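Local coordinates for endosialidase (Enterobacteria phage phi92, PDB 4HIZ), which hydrolyses internal sialic acid linkages of polysialic acid, probably to let the phage cut through the capsule of its bacterial host, at residues H107-S119 and M128-T140. Residues are numbered along the deposited sequence; the frame is centred on the assembly and turned at random.
Sequences HGVQNLHVAWVKS and MPEWLTPIHPDYT. With FRU (beta-D-fructofuranose), chain G.
H113 stands between W131 and I135, and each atom of its side chain has a defined neighbour. CG is turned anti to the carbonyl carbon (chi1 -70°), which starts the chain over the indole: CB lies 3.4 Å from W131 CD1, and CG rests above W131 CG. Beyond it the imidazole stacks face to face on the five-membered ring of W131, centroids 3.6 Å apart and planes within 6° of parallel. CD2 settles over W131 CE2, while NE2 and CE1 reach toward W131 CE3. The opposite face takes I135 CD1, displaced toward the rim. Rotation of the ring is fixed by H113 ND1, which donates a nearly straight 2.8 Å bond to T133 O, lying in both the imidazole and carbonyl planes.

A115 faces W131 in a non-hydrogen-bonded antiparallel pair, and W116 pairs with E130 by two backbone bonds; past the strand, V114 N turns to the T133 hydroxyl and V114 O accepts L132 N. On the face bearing W116 and E130, L132 CD2 sits over the six-membered ring of W116, 3.6 Å from its centroid, and W116 NE1 meets E130 OE1 from above the carboxylate plane at 3.1 Å; E130 OE2 is held by W267. At the loop end, Y139 OH accepts a hydrogen bond from N111 N at 2.8 Å. In the turn from H136 to Y139, D138 OD2 accepts a hydrogen bond from fructose O1 of the bound glycan.

Strands 113-119 and 130-131 form a hairpin within the catalytic beta-propeller. Strand 96-104 pairs with the other edge of 113-119, strand 157-166 packs against W116 and T133, and H578 of a second subunit meets the H113 ring nearly perpendicularly.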
ATOM      1  N   HIS A 107      -7.308  24.645  -6.906  1.00 12.96           N
ATOM      2  CA  HIS A 107      -7.065  25.327  -8.174  1.00 13.68           C
ATOM      3  C   HIS A 107      -6.204  26.536  -7.898  1.00 15.16           C
ATOM      4  O   HIS A 107      -6.683  27.659  -7.855  1.00 18.28           O
ATOM      5  CB  HIS A 107      -8.399  25.703  -8.846  1.00 14.42           C
ATOM      6  CG  HIS A 107      -9.100  24.516  -9.429  1.00 14.41           C
ATOM      7  ND1 HIS A 107      -9.576  24.487 -10.725  1.00 15.60           N
ATOM      8  CD2 HIS A 107      -9.382  23.297  -8.891  1.00 13.43           C
ATOM      9  CE1 HIS A 107     -10.110  23.290 -10.961  1.00 15.42           C
ATOM     10  NE2 HIS A 107     -10.014  22.562  -9.862  1.00 14.00           N
ATOM     11  N   GLY A 108      -4.928  26.284  -7.693  1.00 14.62           N
ATOM     12  CA  GLY A 108      -3.962  27.308  -7.351  1.00 13.49           C
ATOM     13  C   GLY A 108      -2.650  26.584  -7.124  1.00 12.72           C
ATOM     14  O   GLY A 108      -2.605  25.330  -7.176  1.00 13.77           O
ATOM     15  N   VAL A 109      -1.569  27.328  -6.870  1.00 11.72           N
ATOM     16  CA  VAL A 109      -0.273  26.656  -6.740  1.00 11.43           C
ATOM     17  C   VAL A 109       0.178  26.422  -5.294  1.00 11.42           C
ATOM     18  O   VAL A 109       1.346  26.096  -5.052  1.00 11.56           O
ATOM     19  CB  VAL A 109       0.837  27.387  -7.565  1.00 12.54           C
ATOM     20  CG1 VAL A 109       0.513  27.274  -9.058  1.00 13.85           C
ATOM     21  CG2 VAL A 109       0.975  28.912  -7.149  1.00 13.36           C
ATOM     22  N   GLN A 110      -0.732  26.633  -4.332  1.00 11.53           N
ATOM     23  CA  GLN A 110      -0.410  26.320  -2.937  1.00 12.76           C
ATOM     24  C   GLN A 110       0.088  24.864  -2.819  1.00 12.59           C
ATOM     25  O   GLN A 110      -0.586  23.928  -3.309  1.00 12.56           O
ATOM     26  CB  GLN A 110      -1.653  26.428  -2.058  1.00 13.89           C
ATOM     27  CG  GLN A 110      -1.975  27.862  -1.630  1.00 15.26           C
ATOM     28  CD  GLN A 110      -2.589  28.699  -2.744  1.00 18.90           C
ATOM     29  OE1 GLN A 110      -2.973  28.194  -3.806  1.00 17.38           O
ATOM     30  NE2 GLN A 110      -2.721  30.004  -2.482  1.00 23.52           N
ATOM     31  N   ASN A 111       1.240  24.686  -2.165  1.00 11.90           N
ATOM     32  CA  ASN A 111       1.790  23.336  -1.850  1.00 12.45           C
ATOM     33  C   ASN A 111       1.954  22.410  -3.045  1.00 13.27           C
ATOM     34  O   ASN A 111       2.060  21.187  -2.893  1.00 14.01           O
ATOM     35  CB  ASN A 111       0.889  22.664  -0.802  1.00 12.38           C
ATOM     36  CG  ASN A 111       1.063  23.289   0.572  1.00 14.00           C
ATOM     37  OD1 ASN A 111       2.184  23.507   1.015  1.00 15.28           O
ATOM     38  ND2 ASN A 111      -0.032  23.625   1.225  1.00 15.37           N
ATOM     39  N   LEU A 112       2.007  22.977  -4.243  1.00 11.73           N
ATOM     40  CA  LEU A 112       1.890  22.171  -5.457  1.00 11.41           C
ATOM     41  C   LEU A 112       3.260  21.714  -6.018  1.00 11.25           C
ATOM     42  O   LEU A 112       4.227  22.483  -6.030  1.00 11.66           O
ATOM     43  CB  LEU A 112       1.126  22.986  -6.520  1.00 12.06           C
ATOM     44  CG  LEU A 112       0.869  22.369  -7.892  1.00 12.11           C
ATOM     45  CD1 LEU A 112      -0.426  22.974  -8.438  1.00 13.32           C
ATOM     46  CD2 LEU A 112       2.027  22.675  -8.868  1.00 11.45           C
ATOM     47  N   HIS A 113       3.333  20.463  -6.496  1.00 10.35           N
ATOM     48  CA  HIS A 113       4.465  19.991  -7.308  1.00 10.19           C
ATOM     49  C   HIS A 113       4.030  19.667  -8.726  1.00 10.34           C
ATOM     50  O   HIS A 113       2.957  19.065  -8.927  1.00 10.93           O
ATOM     51  CB  HIS A 113       5.022  18.661  -6.698  1.00  9.67           C
ATOM     52  CG  HIS A 113       5.715  18.837  -5.392  1.00 10.84           C
ATOM     53  ND1 HIS A 113       7.042  19.205  -5.293  1.00 13.02           N
ATOM     54  CD2 HIS A 113       5.279  18.655  -4.120  1.00 11.41           C
ATOM     55  CE1 HIS A 113       7.402  19.225  -4.018  1.00 13.15           C
ATOM     56  NE2 HIS A 113       6.353  18.897  -3.285  1.00 12.85           N
ATOM     57  N   VAL A 114       4.864  20.001  -9.727  1.00  9.74           N
ATOM     58  CA  VAL A 114       4.708  19.378 -11.042  1.00  9.43           C
ATOM     59  C   VAL A 114       5.227  17.949 -10.889  1.00 10.05           C
ATOM     60  O   VAL A 114       6.244  17.748 -10.256  1.00 11.51           O
ATOM     61  CB  VAL A 114       5.512  20.156 -12.097  1.00 10.29           C
ATOM     62  CG1 VAL A 114       5.344  19.504 -13.475  1.00 11.78           C
ATOM     63  CG2 VAL A 114       5.012  21.632 -12.122  1.00 10.18           C
ATOM     64  N   ALA A 115       4.502  16.971 -11.410  1.00  9.10           N
ATOM     65  CA  ALA A 115       4.840  15.567 -11.103  1.00  9.82           C
ATOM     66  C   ALA A 115       4.540  14.706 -12.298  1.00  9.94           C
ATOM     67  O   ALA A 115       3.963  15.162 -13.267  1.00 11.07           O
ATOM     68  CB  ALA A 115       3.920  15.128  -9.926  1.00 10.64           C
ATOM     69  N   TRP A 116       4.888  13.426 -12.246  1.00 10.16           N
ATOM     70  CA  TRP A 116       4.306  12.516 -13.230  1.00 10.56           C
ATOM     71  C   TRP A 116       4.081  11.158 -12.606  1.00  9.95           C
ATOM     72  O   TRP A 116       4.644  10.844 -11.546  1.00 10.84           O
ATOM     73  CB  TRP A 116       5.153  12.382 -14.512  1.00 11.12           C
ATOM     74  CG  TRP A 116       6.602  11.860 -14.373  1.00 11.43           C
ATOM     75  CD1 TRP A 116       7.099  10.924 -13.481  1.00 12.66           C
ATOM     76  CD2 TRP A 116       7.697  12.233 -15.215  1.00 12.30           C
ATOM     77  NE1 TRP A 116       8.448  10.702 -13.721  1.00 13.29           N
ATOM     78  CE2 TRP A 116       8.844  11.524 -14.763  1.00 13.03           C
ATOM     79  CE3 TRP A 116       7.823  13.134 -16.284  1.00 13.41           C
ATOM     80  CZ2 TRP A 116      10.091  11.669 -15.373  1.00 15.33           C
ATOM     81  CZ3 TRP A 116       9.071  13.278 -16.893  1.00 14.45           C
ATOM     82  CH2 TRP A 116      10.183  12.558 -16.427  1.00 15.58           C
ATOM     83  N   VAL A 117       3.206  10.402 -13.248  1.00  9.18           N
ATOM     84  CA  VAL A 117       3.194   8.939 -13.061  1.00  9.25           C
ATOM     85  C   VAL A 117       3.463   8.308 -14.419  1.00 10.57           C
ATOM     86  O   VAL A 117       3.291   8.959 -15.479  1.00 11.27           O
ATOM     87  CB  VAL A 117       1.851   8.374 -12.457  1.00 10.15           C
ATOM     88  CG1 VAL A 117       1.661   8.873 -10.998  1.00 10.71           C
ATOM     89  CG2 VAL A 117       0.643   8.764 -13.353  1.00 10.08           C
ATOM     90  N   LYS A 118       3.902   7.051 -14.414  1.00 11.07           N
ATOM     91  CA  LYS A 118       4.372   6.414 -15.649  1.00 11.71           C
ATOM     92  C   LYS A 118       3.817   5.011 -15.730  1.00 10.71           C
ATOM     93  O   LYS A 118       3.544   4.397 -14.684  1.00 11.17           O
ATOM     94  CB  LYS A 118       5.907   6.285 -15.630  1.00 13.36           C
ATOM     95  CG  LYS A 118       6.651   7.579 -15.271  1.00 15.37           C
ATOM     96  CD  LYS A 118       8.186   7.354 -15.334  1.00 17.24           C
ATOM     97  CE  LYS A 118       8.649   6.328 -14.289  1.00 17.86           C
ATOM     98  NZ  LYS A 118      10.165   6.382 -14.069  1.00 17.44           N
ATOM     99  N   SER A 119       3.676   4.488 -16.947  1.00  9.50           N
ATOM    100  CA  SER A 119       3.312   3.072 -17.121  1.00 10.51           C
ATOM    101  C   SER A 119       4.333   2.375 -17.966  1.00 10.44           C
ATOM    102  O   SER A 119       4.611   2.808 -19.092  1.00  9.86           O
ATOM    103  CB  SER A 119       1.942   2.906 -17.793  1.00 10.78           C
ATOM    104  OG  SER A 119       1.677   1.489 -17.919  1.00 11.13           O
ATOM    105  N   MET A 128       4.120   5.284  -8.693  1.00  9.62           N
ATOM    106  CA  MET A 128       3.840   6.306  -7.685  1.00  9.22           C
ATOM    107  C   MET A 128       4.160   7.677  -8.311  1.00 10.62           C
ATOM    108  O   MET A 128       4.979   7.762  -9.237  1.00 12.01           O
ATOM    109  CB  MET A 128       4.702   6.096  -6.441  1.00 10.86           C
ATOM    110  CG  MET A 128       6.185   6.387  -6.667  1.00 13.45           C
ATOM    111  SD  MET A 128       7.244   6.079  -5.244  1.00 15.55           S
ATOM    112  CE  MET A 128       7.437   4.287  -5.377  1.00 17.28           C
ATOM    113  N   PRO A 129       3.518   8.737  -7.817  1.00 11.11           N
ATOM    114  CA  PRO A 129       3.917  10.045  -8.345  1.00 10.75           C
ATOM    115  C   PRO A 129       5.377  10.372  -8.040  1.00 11.01           C
ATOM    116  O   PRO A 129       5.883  10.062  -6.950  1.00 11.85           O
ATOM    117  CB  PRO A 129       3.033  11.044  -7.561  1.00 12.73           C
ATOM    118  CG  PRO A 129       1.871  10.248  -7.092  1.00 13.79           C
ATOM    119  CD  PRO A 129       2.444   8.839  -6.819  1.00 12.04           C
ATOM    120  N   GLU A 130       6.049  10.989  -9.014  1.00 10.60           N
ATOM    121  CA  GLU A 130       7.392  11.536  -8.802  1.00 10.46           C
ATOM    122  C   GLU A 130       7.298  13.030  -8.980  1.00 10.54           C
ATOM    123  O   GLU A 130       6.785  13.499  -9.999  1.00 11.81           O
ATOM    124  CB  GLU A 130       8.404  10.962  -9.809  1.00 11.84           C
ATOM    125  CG  GLU A 130       9.781  11.607  -9.665  1.00 14.64           C
ATOM    126  CD  GLU A 130      10.818  11.090 -10.637  1.00 18.58           C
ATOM    127  OE1 GLU A 130      10.528  10.190 -11.474  1.00 21.62           O
ATOM    128  OE2 GLU A 130      11.947  11.611 -10.541  1.00 18.91           O
ATOM    129  N   TRP A 131       7.802  13.751  -7.996  1.00  9.62           N
ATOM    130  CA  TRP A 131       7.859  15.213  -8.081  1.00 10.13           C
ATOM    131  C   TRP A 131       9.011  15.605  -8.993  1.00 10.77           C
ATOM    132  O   TRP A 131      10.159  15.161  -8.812  1.00 12.17           O
ATOM    133  CB  TRP A 131       8.056  15.822  -6.699  1.00 10.53           C
ATOM    134  CG  TRP A 131       6.862  15.605  -5.774  1.00 10.86           C
ATOM    135  CD1 TRP A 131       5.555  15.367  -6.136  1.00 11.00           C
ATOM    136  CD2 TRP A 131       6.897  15.586  -4.344  1.00 11.33           C
ATOM    137  NE1 TRP A 131       4.765  15.203  -4.988  1.00 11.45           N
ATOM    138  CE2 TRP A 131       5.569  15.359  -3.884  1.00 11.62           C
ATOM    139  CE3 TRP A 131       7.924  15.766  -3.402  1.00 12.27           C
ATOM    140  CZ2 TRP A 131       5.257  15.259  -2.528  1.00 12.74           C
ATOM    141  CZ3 TRP A 131       7.601  15.688  -2.029  1.00 12.98           C
ATOM    142  CH2 TRP A 131       6.284  15.424  -1.618  1.00 13.32           C
ATOM    143  N   LEU A 132       8.698  16.458  -9.967  1.00 10.54           N
ATOM    144  CA  LEU A 132       9.691  16.922 -10.941  1.00 11.60           C
ATOM    145  C   LEU A 132      10.189  18.302 -10.553  1.00 11.81           C
ATOM    146  O   LEU A 132      11.354  18.617 -10.776  1.00 12.76           O
ATOM    147  CB  LEU A 132       9.055  17.013 -12.325  1.00 13.40           C
ATOM    148  CG  LEU A 132       8.575  15.635 -12.817  1.00 16.50           C
ATOM    149  CD1 LEU A 132       7.673  15.851 -14.052  1.00 17.70           C
ATOM    150  CD2 LEU A 132       9.756  14.667 -13.120  1.00 18.97           C
ATOM    151  N   THR A 133       9.310  19.150 -10.018  1.00 12.35           N
ATOM    152  CA  THR A 133       9.762  20.423  -9.459  1.00 12.31           C
ATOM    153  C   THR A 133       9.716  20.323  -7.943  1.00 13.07           C
ATOM    154  O   THR A 133       8.816  19.678  -7.395  1.00 13.77           O
ATOM    155  CB  THR A 133       8.858  21.617  -9.917  1.00 12.34           C
ATOM    156  OG1 THR A 133       7.475  21.382  -9.565  1.00 12.25           O
ATOM    157  CG2 THR A 133       8.892  21.749 -11.426  1.00 13.39           C
ATOM    158  N   PRO A 134      10.666  20.959  -7.251  1.00 13.01           N
ATOM    159  CA  PRO A 134      10.531  21.063  -5.793  1.00 13.41           C
ATOM    160  C   PRO A 134       9.546  22.187  -5.496  1.00 13.04           C
ATOM    161  O   PRO A 134       9.123  22.880  -6.436  1.00 13.92           O
ATOM    162  CB  PRO A 134      11.909  21.542  -5.360  1.00 14.22           C
ATOM    163  CG  PRO A 134      12.322  22.448  -6.510  1.00 14.06           C
ATOM    164  CD  PRO A 134      11.778  21.776  -7.771  1.00 13.91           C
ATOM    165  N   ILE A 135       9.157  22.358  -4.237  1.00 12.67           N
ATOM    166  CA  ILE A 135       8.453  23.587  -3.883  1.00 14.18           C
ATOM    167  C   ILE A 135       9.401  24.743  -4.234  1.00 14.58           C
ATOM    168  O   ILE A 135      10.617  24.620  -4.041  1.00 15.72           O
ATOM    169  CB  ILE A 135       8.088  23.613  -2.385  1.00 15.85           C
ATOM    170  CG1 ILE A 135       7.145  22.442  -2.054  1.00 17.87           C
ATOM    171  CG2 ILE A 135       7.455  24.964  -2.011  1.00 17.09           C
ATOM    172  CD1 ILE A 135       5.830  22.496  -2.852  1.00 19.12           C
ATOM    173  N   HIS A 136       8.861  25.857  -4.773  1.00 13.75           N
ATOM    174  CA  HIS A 136       9.701  26.951  -5.226  1.00 14.94           C
ATOM    175  C   HIS A 136      10.582  27.440  -4.075  1.00 16.90           C
ATOM    176  O   HIS A 136      10.107  27.599  -2.946  1.00 17.78           O
ATOM    177  CB  HIS A 136       8.780  28.090  -5.684  1.00 14.07           C
ATOM    178  CG  HIS A 136       9.472  29.128  -6.500  1.00 15.52           C
ATOM    179  ND1 HIS A 136      10.378  30.020  -5.955  1.00 16.30           N
ATOM    180  CD2 HIS A 136       9.393  29.413  -7.821  1.00 15.35           C
ATOM    181  CE1 HIS A 136      10.841  30.801  -6.916  1.00 17.11           C
ATOM    182  NE2 HIS A 136      10.249  30.465  -8.050  1.00 17.22           N
ATOM    183  N   PRO A 137      11.866  27.696  -4.349  1.00 19.42           N
ATOM    184  CA  PRO A 137      12.769  28.072  -3.256  1.00 21.31           C
ATOM    185  C   PRO A 137      12.375  29.390  -2.618  1.00 22.36           C
ATOM    186  O   PRO A 137      12.697  29.610  -1.458  1.00 24.23           O
ATOM    187  CB  PRO A 137      14.136  28.188  -3.944  1.00 22.70           C
ATOM    188  CG  PRO A 137      13.840  28.346  -5.382  1.00 22.96           C
ATOM    189  CD  PRO A 137      12.571  27.556  -5.629  1.00 20.60           C
ATOM    190  N   ASP A 138      11.665  30.241  -3.351  1.00 21.42           N
ATOM    191  CA  ASP A 138      11.179  31.492  -2.791  1.00 21.85           C
ATOM    192  C   ASP A 138       9.678  31.473  -2.446  1.00 20.24           C
ATOM    193  O   ASP A 138       9.008  32.529  -2.434  1.00 20.52           O
ATOM    194  CB  ASP A 138      11.472  32.603  -3.788  1.00 24.39           C
ATOM    195  CG  ASP A 138      12.944  32.649  -4.181  1.00 28.06           C
ATOM    196  OD1 ASP A 138      13.800  32.491  -3.285  1.00 30.48           O
ATOM    197  OD2 ASP A 138      13.257  32.801  -5.383  1.00 28.52           O
ATOM    198  N   TYR A 139       9.138  30.285  -2.169  1.00 18.85           N
ATOM    199  CA  TYR A 139       7.715  30.138  -1.867  1.00 17.41           C
ATOM    200  C   TYR A 139       7.264  31.055  -0.736  1.00 18.37           C
ATOM    201  O   TYR A 139       6.238  31.746  -0.848  1.00 18.30           O
ATOM    202  CB  TYR A 139       7.498  28.682  -1.438  1.00 15.74           C
ATOM    203  CG  TYR A 139       6.047  28.245  -1.216  1.00 15.50           C
ATOM    204  CD1 TYR A 139       5.297  27.763  -2.277  1.00 14.30           C
ATOM    205  CD2 TYR A 139       5.456  28.298   0.054  1.00 17.10           C
ATOM    206  CE1 TYR A 139       3.990  27.350  -2.114  1.00 15.20           C
ATOM    207  CE2 TYR A 139       4.118  27.860   0.256  1.00 16.48           C
ATOM    208  CZ  TYR A 139       3.392  27.387  -0.831  1.00 15.70           C
ATOM    209  OH  TYR A 139       2.100  26.942  -0.696  1.00 15.70           O
ATOM    210  N   THR A 140       8.037  31.079   0.350  1.00 19.43           N
ATOM    211  CA  THR A 140       7.673  31.925   1.480  1.00 22.89           C
ATOM    212  C   THR A 140       8.035  33.407   1.281  1.00 23.78           C
ATOM    213  O   THR A 140       7.202  34.315   1.497  1.00 24.79           O
ATOM    214  CB  THR A 140       8.288  31.399   2.772  1.00 26.30           C
ATOM    215  OG1 THR A 140       7.761  30.092   3.020  1.00 27.12           O
ATOM    216  CG2 THR A 140       7.922  32.312   3.935  1.00 29.75           C
TER
HETATM  217  C1  FRU G   2      15.111  31.963  -8.578  1.00 26.37           C
HETATM  218  C2  FRU G   2      15.128  30.841  -9.517  1.00 25.72           C
HETATM  219  C3  FRU G   2      14.007  30.439 -10.322  1.00 23.48           C
HETATM  220  C4  FRU G   2      14.446  29.163 -10.924  1.00 22.89           C
HETATM  221  C5  FRU G   2      15.343  28.619  -9.851  1.00 25.79           C
HETATM  222  C6  FRU G   2      16.307  27.522 -10.282  1.00 29.53           C
HETATM  223  O1  FRU G   2      14.495  31.347  -7.464  1.00 27.89           O
HETATM  224  O2  FRU G   2      15.821  31.555 -10.627  1.00 27.09           O
HETATM  225  O3  FRU G   2      13.434  31.419 -11.224  1.00 22.18           O
HETATM  226  O4  FRU G   2      13.291  28.303 -11.181  1.00 20.71           O
HETATM  227  O5  FRU G   2      16.069  29.753  -9.321  1.00 26.28           O
HETATM  228  O6  FRU G   2      17.304  28.069 -11.085  1.00 33.78           O
HETATM  229  O   HOH W   1       6.633  22.846  -7.473  1.00 13.96           O
HETATM  230  O   HOH W   2      11.183   7.746 -11.794  1.00 46.41           O